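Local structure of dihydrodipicolinate synthase (Aquifex aeolicus, 2EHH) at residues A8-F13 / I250-A255; P48-E53 / E265-L270; L100-Y105 / Y132-R137. The protein probably catalyses the condensation of pyruvate with aspartate beta-semialdehyde to 4-hydroxy-tetrahydrodipicolinate, a step of lysine biosynthesis. All coordinates share one frame; numbering follows the deposited sequence.

Overall arrangement
The three contacts lie where chain leaves strands 4-8, 37-40, 98-102 and 129-133 of one TIM barrel, the end that in such barrels carries the active site. In interactions 1 and 2, chain after strands 4-8 and 37-40 meets the C-terminal part of the protein, helix 250-258 and the loop before helix 275-287. Their segments alternate along the chain, their centres lie about 12 Å apart, and they touch, with K253 probably hydrogen-bonded to E265 O. Interaction 3 joins neighbouring strands 98-102 and 129-133, nested inside both loops, its centre 18 to 19 Å from the others. Interactions 2 and 3 each have several residues against the second subunit, interaction 1 a single one.

Interaction 1 (A8-F13 / I250-A255)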
loop_
_atom_site.group_PDB
_atom_site.type_symbol
_atom_site.label_atom_id
_atom_site.label_comp_id
_atom_site.label_asym_id
_atom_site.label_seq_id
_atom_site.Cartn_x
_atom_site.Cartn_y
_atom_site.Cartn_z
ATOM N N ALA A 8 19.221 19.219 -7.211
ATOM C CA ALA A 8 17.934 19.823 -6.877
ATOM C C ALA A 8 18.378 20.786 -5.779
ATOM O O ALA A 8 18.523 20.412 -4.614
ATOM C CB ALA A 8 16.968 18.765 -6.328
ATOM N N LEU A 9 18.638 22.025 -6.172
ATOM C CA LEU A 9 19.144 23.029 -5.248
ATOM C C LEU A 9 18.168 23.530 -4.193
ATOM O O LEU A 9 17.007 23.815 -4.485
ATOM C CB LEU A 9 19.675 24.219 -6.047
ATOM C CG LEU A 9 20.761 25.058 -5.381
ATOM C CD1 LEU A 9 22.048 24.256 -5.325
ATOM C CD2 LEU A 9 20.981 26.342 -6.177
ATOM N N ILE A 10 18.651 23.631 -2.961
ATOM C CA ILE A 10 17.843 24.154 -1.868
ATOM C C ILE A 10 17.715 25.654 -2.125
ATOM O O ILE A 10 18.486 26.214 -2.905
ATOM C CB ILE A 10 18.553 23.993 -0.506
ATOM C CG1 ILE A 10 19.932 24.659 -0.569
ATOM C CG2 ILE A 10 18.684 22.520 -0.154
ATOM C CD1 ILE A 10 20.623 24.791 0.777
ATOM N N THR A 11 16.746 26.296 -1.483
ATOM C CA THR A 11 16.573 27.739 -1.621
ATOM C C THR A 11 16.901 28.362 -0.266
ATOM O O THR A 11 16.135 28.237 0.692
ATOM C CB THR A 11 15.130 28.120 -2.007
ATOM O OG1 THR A 11 14.792 27.521 -3.262
ATOM C CG2 THR A 11 14.998 29.641 -2.128
ATOM N N PRO A 12 18.068 29.019 -0.161
ATOM C CA PRO A 12 18.508 29.664 1.080
ATOM C C PRO A 12 17.553 30.774 1.509
ATOM O O PRO A 12 17.051 31.527 0.675
ATOM C CB PRO A 12 19.884 30.219 0.714
ATOM C CG PRO A 12 20.354 29.307 -0.371
ATOM C CD PRO A 12 19.110 29.112 -1.197
ATOM N N PHE A 13 17.308 30.864 2.811
ATOM C CA PHE A 13 16.431 31.889 3.366
ATOM C C PHE A 13 17.181 32.667 4.444
ATOM O O PHE A 13 18.053 32.125 5.118
ATOM C CB PHE A 13 15.184 31.258 4.002
ATOM C CG PHE A 13 14.209 30.691 3.013
ATOM C CD1 PHE A 13 13.612 29.455 3.245
ATOM C CD2 PHE A 13 13.863 31.397 1.866
ATOM C CE1 PHE A 13 12.685 28.928 2.346
ATOM C CE2 PHE A 13 12.935 30.882 0.962
ATOM C CZ PHE A 13 12.346 29.642 1.203
ATOM N N ILE A 250 14.384 18.878 4.629
ATOM C CA ILE A 250 14.796 19.237 5.980
ATOM C C ILE A 250 16.240 18.807 6.283
ATOM O O ILE A 250 17.053 19.617 6.746
ATOM C CB ILE A 250 13.811 18.674 7.029
ATOM C CG1 ILE A 250 12.456 19.376 6.865
ATOM C CG2 ILE A 250 14.357 18.902 8.437
ATOM C CD1 ILE A 250 11.344 18.826 7.740
ATOM N N PRO A 251 16.587 17.538 6.017
ATOM C CA PRO A 251 17.964 17.109 6.295
ATOM C C PRO A 251 19.028 17.780 5.418
ATOM O O PRO A 251 20.057 18.229 5.922
ATOM C CB PRO A 251 17.911 15.598 6.065
ATOM C CG PRO A 251 16.486 15.259 6.423
ATOM C CD PRO A 251 15.729 16.371 5.740
ATOM N N VAL A 252 18.786 17.855 4.112
ATOM C CA VAL A 252 19.774 18.450 3.223
ATOM C C VAL A 252 20.015 19.937 3.484
ATOM O O VAL A 252 21.153 20.399 3.411
ATOM C CB VAL A 252 19.406 18.231 1.727
ATOM C CG1 VAL A 252 18.180 19.035 1.357
ATOM C CG2 VAL A 252 20.593 18.590 0.848
ATOM N N LYS A 253 18.966 20.691 3.789
ATOM C CA LYS A 253 19.158 22.107 4.073
ATOM C C LYS A 253 19.937 22.226 5.381
ATOM O O LYS A 253 20.799 23.096 5.526
ATOM C CB LYS A 253 17.816 22.841 4.181
ATOM C CG LYS A 253 17.965 24.303 4.608
ATOM C CD LYS A 253 16.691 25.119 4.389
ATOM C CE LYS A 253 16.790 25.985 3.132
ATOM N NZ LYS A 253 15.660 26.960 3.036
ATOM N N THR A 254 19.644 21.339 6.328
ATOM C CA THR A 254 20.343 21.350 7.608
ATOM C C THR A 254 21.826 21.030 7.395
ATOM O O THR A 254 22.699 21.611 8.046
ATOM C CB THR A 254 19.743 20.323 8.591
ATOM O OG1 THR A 254 18.363 20.634 8.835
ATOM C CG2 THR A 254 20.504 20.351 9.914
ATOM N N ALA A 255 22.108 20.105 6.480
ATOM C CA ALA A 255 23.489 19.727 6.191
ATOM C C ALA A 255 24.246 20.906 5.583
ATOM O O ALA A 255 25.396 21.169 5.944
ATOM C CB ALA A 255 23.522 18.538 5.235
HETATM O O HOH W 1 17.921 28.701 4.659
#
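The ring of F13 is approached obliquely by the ammonium group of K253, whose NZ comes within 3.2 Å of CD1. Over the centre of one ring face lies T11 O, 3.7 Å above the plane, so the carbonyl that attracts the lysine also covers the aromatic ring. The lysine side chain leaves helix 250-258 with CG anti to the backbone N (chi1 175°), then bends at chi3 (-102°), which carries its end to the loop 8-13. There NZ donates a short hydrogen bond of 2.7 Å to T11 O, meeting the carbonyl at a C=O...N angle of 146° and tilted out of its plane. A water held by F13 N at 2.9 Å is a weaker partner of the ammonium. The charge is balanced by a salt bridge to E46, and E265 O probably accepts from NZ as well; a buried lysine gripped in this way is likely to stay protonated.

Nearer the helix backbone the contact becomes apolar: I10 CG2 packs on V252 CG1 at 3.8 Å. I10 also touches L26 of helix 20-31. V252 in turn lies close to T44, a predicted pyruvate-binding residue. In this DapA-family TIM barrel the loop after the first strand is thus fastened by a buried lysine to helix 250-258, next to what is probably the pyruvate site.

Interaction 2 (P48-E53 / E265-L270); sequences PTLTFE and EFRLPL
R267 lies along T49, the two side chains sliding past each other in opposite directions, where the chain after the second strand of the TIM barrel meets a C-terminal loop containing a cis-proline, P269. The first side-chain carbon, CB of R267, rests 3.5 Å from T49 OG1. The extended chain then carries CD to 3.6 Å from T49 O, so its aliphatic part covers the threonine. At the tip, NH1 donates to that same carbonyl, T49 O, over 2.9 Å with an N-H...O angle of 149°. The oxygen lies at the edge of the guanidinium, only 4° out of its plane, while L50 CD2 flanks NH1. E54 holds NH1 by a salt bridge and also accepts from T51 N, which suits a capping box at the start of helix 52-66, where T51 is the N-cap. A leucine in place of R267 would probably leave T49 O without this donor and the E54 carboxylate without its charged mate. T49 also reaches P269, and both residues pack on the second subunit. A water joins the T49 hydroxyl to the backbone of R267: it lies 2.8 Å from T49 OG1 and donates to R267 O.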
loop_
_atom_site.group_PDB
_atom_site.type_symbol
_atom_site.label_atom_id
_atom_site.label_comp_id
_atom_site.label_asym_id
_atom_site.label_seq_id
_atom_site.Cartn_x
_atom_site.Cartn_y
_atom_site.Cartn_z
ATOM N N PRO A 48 6.924 24.967 -2.676
ATOM C CA PRO A 48 5.575 25.103 -2.113
ATOM C C PRO A 48 5.392 26.377 -1.292
ATOM O O PRO A 48 4.311 26.958 -1.282
ATOM C CB PRO A 48 5.432 23.851 -1.253
ATOM C CG PRO A 48 6.235 22.840 -2.010
ATOM C CD PRO A 48 7.475 23.631 -2.379
ATOM N N THR A 49 6.448 26.807 -0.604
ATOM C CA THR A 49 6.369 28.003 0.224
ATOM C C THR A 49 6.965 29.260 -0.411
ATOM O O THR A 49 7.057 30.304 0.240
ATOM C CB THR A 49 7.025 27.768 1.607
ATOM O OG1 THR A 49 8.389 27.366 1.440
ATOM C CG2 THR A 49 6.278 26.677 2.368
ATOM N N LEU A 50 7.379 29.163 -1.672
ATOM C CA LEU A 50 7.923 30.321 -2.377
ATOM C C LEU A 50 6.764 30.997 -3.088
ATOM O O LEU A 50 5.910 30.325 -3.659
ATOM C CB LEU A 50 8.960 29.905 -3.424
ATOM C CG LEU A 50 10.296 29.328 -2.961
ATOM C CD1 LEU A 50 11.118 28.909 -4.182
ATOM C CD2 LEU A 50 11.042 30.363 -2.136
ATOM N N THR A 51 6.726 32.323 -3.056
ATOM C CA THR A 51 5.653 33.035 -3.732
ATOM C C THR A 51 5.921 32.953 -5.227
ATOM O O THR A 51 7.062 32.773 -5.647
ATOM C CB THR A 51 5.607 34.514 -3.330
ATOM O OG1 THR A 51 6.703 35.205 -3.939
ATOM C CG2 THR A 51 5.708 34.656 -1.819
ATOM N N PHE A 52 4.864 33.080 -6.021
ATOM C CA PHE A 52 4.974 33.031 -7.473
ATOM C C PHE A 52 6.058 33.994 -7.954
ATOM O O PHE A 52 6.795 33.697 -8.898
ATOM C CB PHE A 52 3.629 33.404 -8.101
ATOM C CG PHE A 52 3.684 33.589 -9.589
ATOM C CD1 PHE A 52 3.691 32.492 -10.445
ATOM C CD2 PHE A 52 3.748 34.869 -10.135
ATOM C CE1 PHE A 52 3.761 32.668 -11.827
ATOM C CE2 PHE A 52 3.820 35.056 -11.509
ATOM C CZ PHE A 52 3.827 33.954 -12.358
ATOM N N GLU A 53 6.155 35.143 -7.294
ATOM C CA GLU A 53 7.146 36.147 -7.659
ATOM C C GLU A 53 8.563 35.740 -7.257
ATOM O O GLU A 53 9.529 36.061 -7.953
ATOM C CB GLU A 53 6.786 37.491 -7.026
ATOM C CG GLU A 53 7.874 38.542 -7.139
ATOM C CD GLU A 53 7.392 39.921 -6.726
ATOM O OE1 GLU A 53 6.772 40.039 -5.648
ATOM O OE2 GLU A 53 7.641 40.888 -7.480
ATOM N N GLU A 265 17.244 28.054 8.221
ATOM C CA GLU A 265 15.905 28.630 8.177
ATOM C C GLU A 265 15.021 28.008 7.104
ATOM O O GLU A 265 15.387 27.968 5.930
ATOM C CB GLU A 265 16.011 30.143 7.940
ATOM C CG GLU A 265 14.689 30.898 7.917
ATOM C CD GLU A 265 14.887 32.400 7.750
ATOM O OE1 GLU A 265 15.759 32.961 8.447
ATOM O OE2 GLU A 265 14.171 33.021 6.937
ATOM N N PHE A 266 13.855 27.525 7.526
ATOM C CA PHE A 266 12.877 26.929 6.624
ATOM C C PHE A 266 11.619 27.778 6.705
ATOM O O PHE A 266 11.540 28.716 7.493
ATOM C CB PHE A 266 12.491 25.514 7.063
ATOM C CG PHE A 266 13.645 24.567 7.201
ATOM C CD1 PHE A 266 14.448 24.586 8.338
ATOM C CD2 PHE A 266 13.907 23.628 6.207
ATOM C CE1 PHE A 266 15.496 23.678 8.488
ATOM C CE2 PHE A 266 14.949 22.718 6.348
ATOM C CZ PHE A 266 15.745 22.743 7.491
ATOM N N ARG A 267 10.632 27.443 5.887
ATOM C CA ARG A 267 9.360 28.142 5.929
ATOM C C ARG A 267 8.304 27.110 6.281
ATOM O O ARG A 267 8.251 26.045 5.668
ATOM C CB ARG A 267 9.032 28.783 4.583
ATOM C CG ARG A 267 9.776 30.090 4.340
ATOM C CD ARG A 267 9.375 30.708 3.018
ATOM N NE ARG A 267 10.066 31.971 2.783
ATOM C CZ ARG A 267 9.888 32.732 1.708
ATOM N NH1 ARG A 267 9.037 32.359 0.758
ATOM N NH2 ARG A 267 10.557 33.873 1.588
ATOM N N LEU A 268 7.485 27.416 7.285
ATOM C CA LEU A 268 6.425 26.507 7.701
ATOM C C LEU A 268 5.585 26.176 6.474
ATOM O O LEU A 268 5.412 27.019 5.591
ATOM C CB LEU A 268 5.572 27.158 8.791
ATOM C CG LEU A 268 5.944 26.872 10.253
ATOM C CD1 LEU A 268 7.435 26.656 10.394
ATOM C CD2 LEU A 268 5.470 28.028 11.130
ATOM N N PRO A 269 4.989 24.971 6.432
ATOM C CA PRO A 269 5.043 23.891 7.425
ATOM C C PRO A 269 6.350 23.131 7.669
ATOM O O PRO A 269 6.368 22.206 8.480
ATOM C CB PRO A 269 3.926 22.962 6.961
ATOM C CG PRO A 269 4.048 23.052 5.479
ATOM C CD PRO A 269 4.197 24.555 5.262
ATOM N N LEU A 270 7.435 23.480 6.979
ATOM C CA LEU A 270 8.691 22.772 7.222
ATOM C C LEU A 270 9.339 23.318 8.495
ATOM O O LEU A 270 9.220 24.501 8.805
ATOM C CB LEU A 270 9.641 22.899 6.025
ATOM C CG LEU A 270 9.166 22.200 4.742
ATOM C CD1 LEU A 270 10.314 22.133 3.738
ATOM C CD2 LEU A 270 8.684 20.790 5.061
HETATM O O HOH W 2 9.189 25.317 3.144
#

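Interaction 3 (L100-Y105 / Y132-R137); sequences LVVVPY and YNIPSR
V102 and Y132 are bridged, with CA atoms 4.3 Å apart, where parallel strands 98-102 and 129-133 run together as fourth and fifth strands of the TIM barrel, joined through helix 111-124 in a beta-alpha-beta crossover. Y132 grips the neighbouring strand on both flanks of V102: its N donates to V101 O over 3.0 Å, and its O accepts the straighter bond from V103 N (158°). The side chains of V102 and Y132 share one sheet face. With CG anti to the backbone N (chi1 179°), the tyrosine turns its CD2 to within 3.7 Å of V102 CG2, and L100 CD2 packs against the same ring atom. I134 CG2 covers one ring face near its rim, while Y106 of the second subunit packs on both V102 and Y132. This frame places Y132, the predicted proton donor/acceptor, beside K161, the predicted Schiff-base lysine, and T43 of the predicted proton relay. N133 lies alongside V103, its OD1 4.1 Å from V103 CG2, and its ND2 is hydrogen-bonded to E162 and E141. Just past the strand, V103 CG2 lies 3.4 Å from Y132 O.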
loop_
_atom_site.group_PDB
_atom_site.type_symbol
_atom_site.label_atom_id
_atom_site.label_comp_id
_atom_site.label_asym_id
_atom_site.label_seq_id
_atom_site.Cartn_x
_atom_site.Cartn_y
_atom_site.Cartn_z
ATOM N N LEU A 100 11.166 21.975 -15.355
ATOM C CA LEU A 100 10.779 20.743 -14.669
ATOM C C LEU A 100 9.319 20.946 -14.276
ATOM O O LEU A 100 9.000 21.839 -13.491
ATOM C CB LEU A 100 11.624 20.530 -13.413
ATOM C CG LEU A 100 11.330 19.248 -12.625
ATOM C CD1 LEU A 100 12.256 18.133 -13.100
ATOM C CD2 LEU A 100 11.547 19.501 -11.146
ATOM N N VAL A 101 8.437 20.124 -14.828
ATOM C CA VAL A 101 7.012 20.242 -14.565
ATOM C C VAL A 101 6.504 19.022 -13.819
ATOM O O VAL A 101 6.418 17.931 -14.378
ATOM C CB VAL A 101 6.245 20.394 -15.882
ATOM C CG1 VAL A 101 4.762 20.582 -15.608
ATOM C CG2 VAL A 101 6.814 21.578 -16.668
ATOM N N VAL A 102 6.179 19.209 -12.548
ATOM C CA VAL A 102 5.706 18.102 -11.730
ATOM C C VAL A 102 4.311 17.638 -12.132
ATOM O O VAL A 102 3.495 18.421 -12.631
ATOM C CB VAL A 102 5.704 18.490 -10.221
ATOM C CG1 VAL A 102 4.607 19.520 -9.947
ATOM C CG2 VAL A 102 5.513 17.250 -9.353
ATOM N N VAL A 103 4.054 16.348 -11.952
ATOM C CA VAL A 103 2.738 15.799 -12.239
ATOM C C VAL A 103 1.861 16.457 -11.177
ATOM O O VAL A 103 2.228 16.481 -10.007
ATOM C CB VAL A 103 2.708 14.262 -12.029
ATOM C CG1 VAL A 103 1.270 13.758 -12.013
ATOM C CG2 VAL A 103 3.505 13.571 -13.124
ATOM N N PRO A 104 0.706 17.011 -11.570
ATOM C CA PRO A 104 -0.195 17.664 -10.616
ATOM C C PRO A 104 -0.447 16.871 -9.335
ATOM O O PRO A 104 -0.861 15.708 -9.376
ATOM C CB PRO A 104 -1.461 17.854 -11.432
ATOM C CG PRO A 104 -0.902 18.192 -12.789
ATOM C CD PRO A 104 0.206 17.159 -12.950
ATOM N N TYR A 105 -0.200 17.519 -8.203
ATOM C CA TYR A 105 -0.406 16.904 -6.896
ATOM C C TYR A 105 -1.766 17.279 -6.309
ATOM O O TYR A 105 -2.371 18.274 -6.707
ATOM C CB TYR A 105 0.685 17.361 -5.922
ATOM C CG TYR A 105 0.917 18.856 -5.948
ATOM C CD1 TYR A 105 1.983 19.399 -6.663
ATOM C CD2 TYR A 105 0.033 19.733 -5.314
ATOM C CE1 TYR A 105 2.161 20.769 -6.755
ATOM C CE2 TYR A 105 0.205 21.114 -5.402
ATOM C CZ TYR A 105 1.273 21.615 -6.128
ATOM O OH TYR A 105 1.466 22.960 -6.252
ATOM N N TYR A 132 8.038 15.421 -14.072
ATOM C CA TYR A 132 8.506 15.023 -12.749
ATOM C C TYR A 132 7.451 14.144 -12.092
ATOM O O TYR A 132 6.396 14.624 -11.674
ATOM C CB TYR A 132 8.800 16.262 -11.889
ATOM C CG TYR A 132 9.273 15.951 -10.482
ATOM C CD1 TYR A 132 9.815 14.706 -10.161
ATOM C CD2 TYR A 132 9.208 16.919 -9.474
ATOM C CE1 TYR A 132 10.281 14.431 -8.879
ATOM C CE2 TYR A 132 9.676 16.650 -8.188
ATOM C CZ TYR A 132 10.212 15.405 -7.902
ATOM O OH TYR A 132 10.702 15.136 -6.642
ATOM N N ASN A 133 7.747 12.849 -12.020
ATOM C CA ASN A 133 6.836 11.872 -11.436
ATOM C C ASN A 133 7.304 11.462 -10.048
ATOM O O ASN A 133 8.407 10.937 -9.886
ATOM C CB ASN A 133 6.755 10.633 -12.340
ATOM C CG ASN A 133 5.750 9.603 -11.846
ATOM O OD1 ASN A 133 4.553 9.883 -11.746
ATOM N ND2 ASN A 133 6.232 8.399 -11.547
ATOM N N ILE A 134 6.467 11.713 -9.045
ATOM C CA ILE A 134 6.786 11.348 -7.671
ATOM C C ILE A 134 5.483 11.068 -6.928
ATOM O O ILE A 134 5.001 11.873 -6.129
ATOM C CB ILE A 134 7.609 12.455 -6.954
ATOM C CG1 ILE A 134 7.907 12.020 -5.516
ATOM C CG2 ILE A 134 6.875 13.798 -7.013
ATOM C CD1 ILE A 134 9.111 12.717 -4.894
ATOM N N PRO A 135 4.889 9.899 -7.202
ATOM C CA PRO A 135 3.633 9.455 -6.598
ATOM C C PRO A 135 3.581 9.574 -5.072
ATOM O O PRO A 135 2.524 9.867 -4.512
ATOM C CB PRO A 135 3.519 8.004 -7.070
ATOM C CG PRO A 135 4.185 8.042 -8.409
ATOM C CD PRO A 135 5.405 8.890 -8.146
ATOM N N SER A 136 4.717 9.362 -4.410
ATOM C CA SER A 136 4.763 9.430 -2.950
ATOM C C SER A 136 4.433 10.822 -2.423
ATOM O O SER A 136 4.150 10.987 -1.236
ATOM C CB SER A 136 6.137 9.001 -2.421
ATOM O OG SER A 136 7.149 9.910 -2.821
ATOM N N ARG A 137 4.475 11.818 -3.302
ATOM C CA ARG A 137 4.158 13.190 -2.908
ATOM C C ARG A 137 2.905 13.722 -3.599
ATOM O O ARG A 137 2.080 14.395 -2.976
ATOM C CB ARG A 137 5.324 14.126 -3.223
ATOM C CG ARG A 137 6.508 14.006 -2.275
ATOM C CD ARG A 137 7.633 14.948 -2.702
ATOM N NE ARG A 137 8.770 14.899 -1.786
ATOM C CZ ARG A 137 8.819 15.520 -0.610
ATOM N NH1 ARG A 137 7.793 16.254 -0.194
ATOM N NH2 ARG A 137 9.900 15.400 0.151
#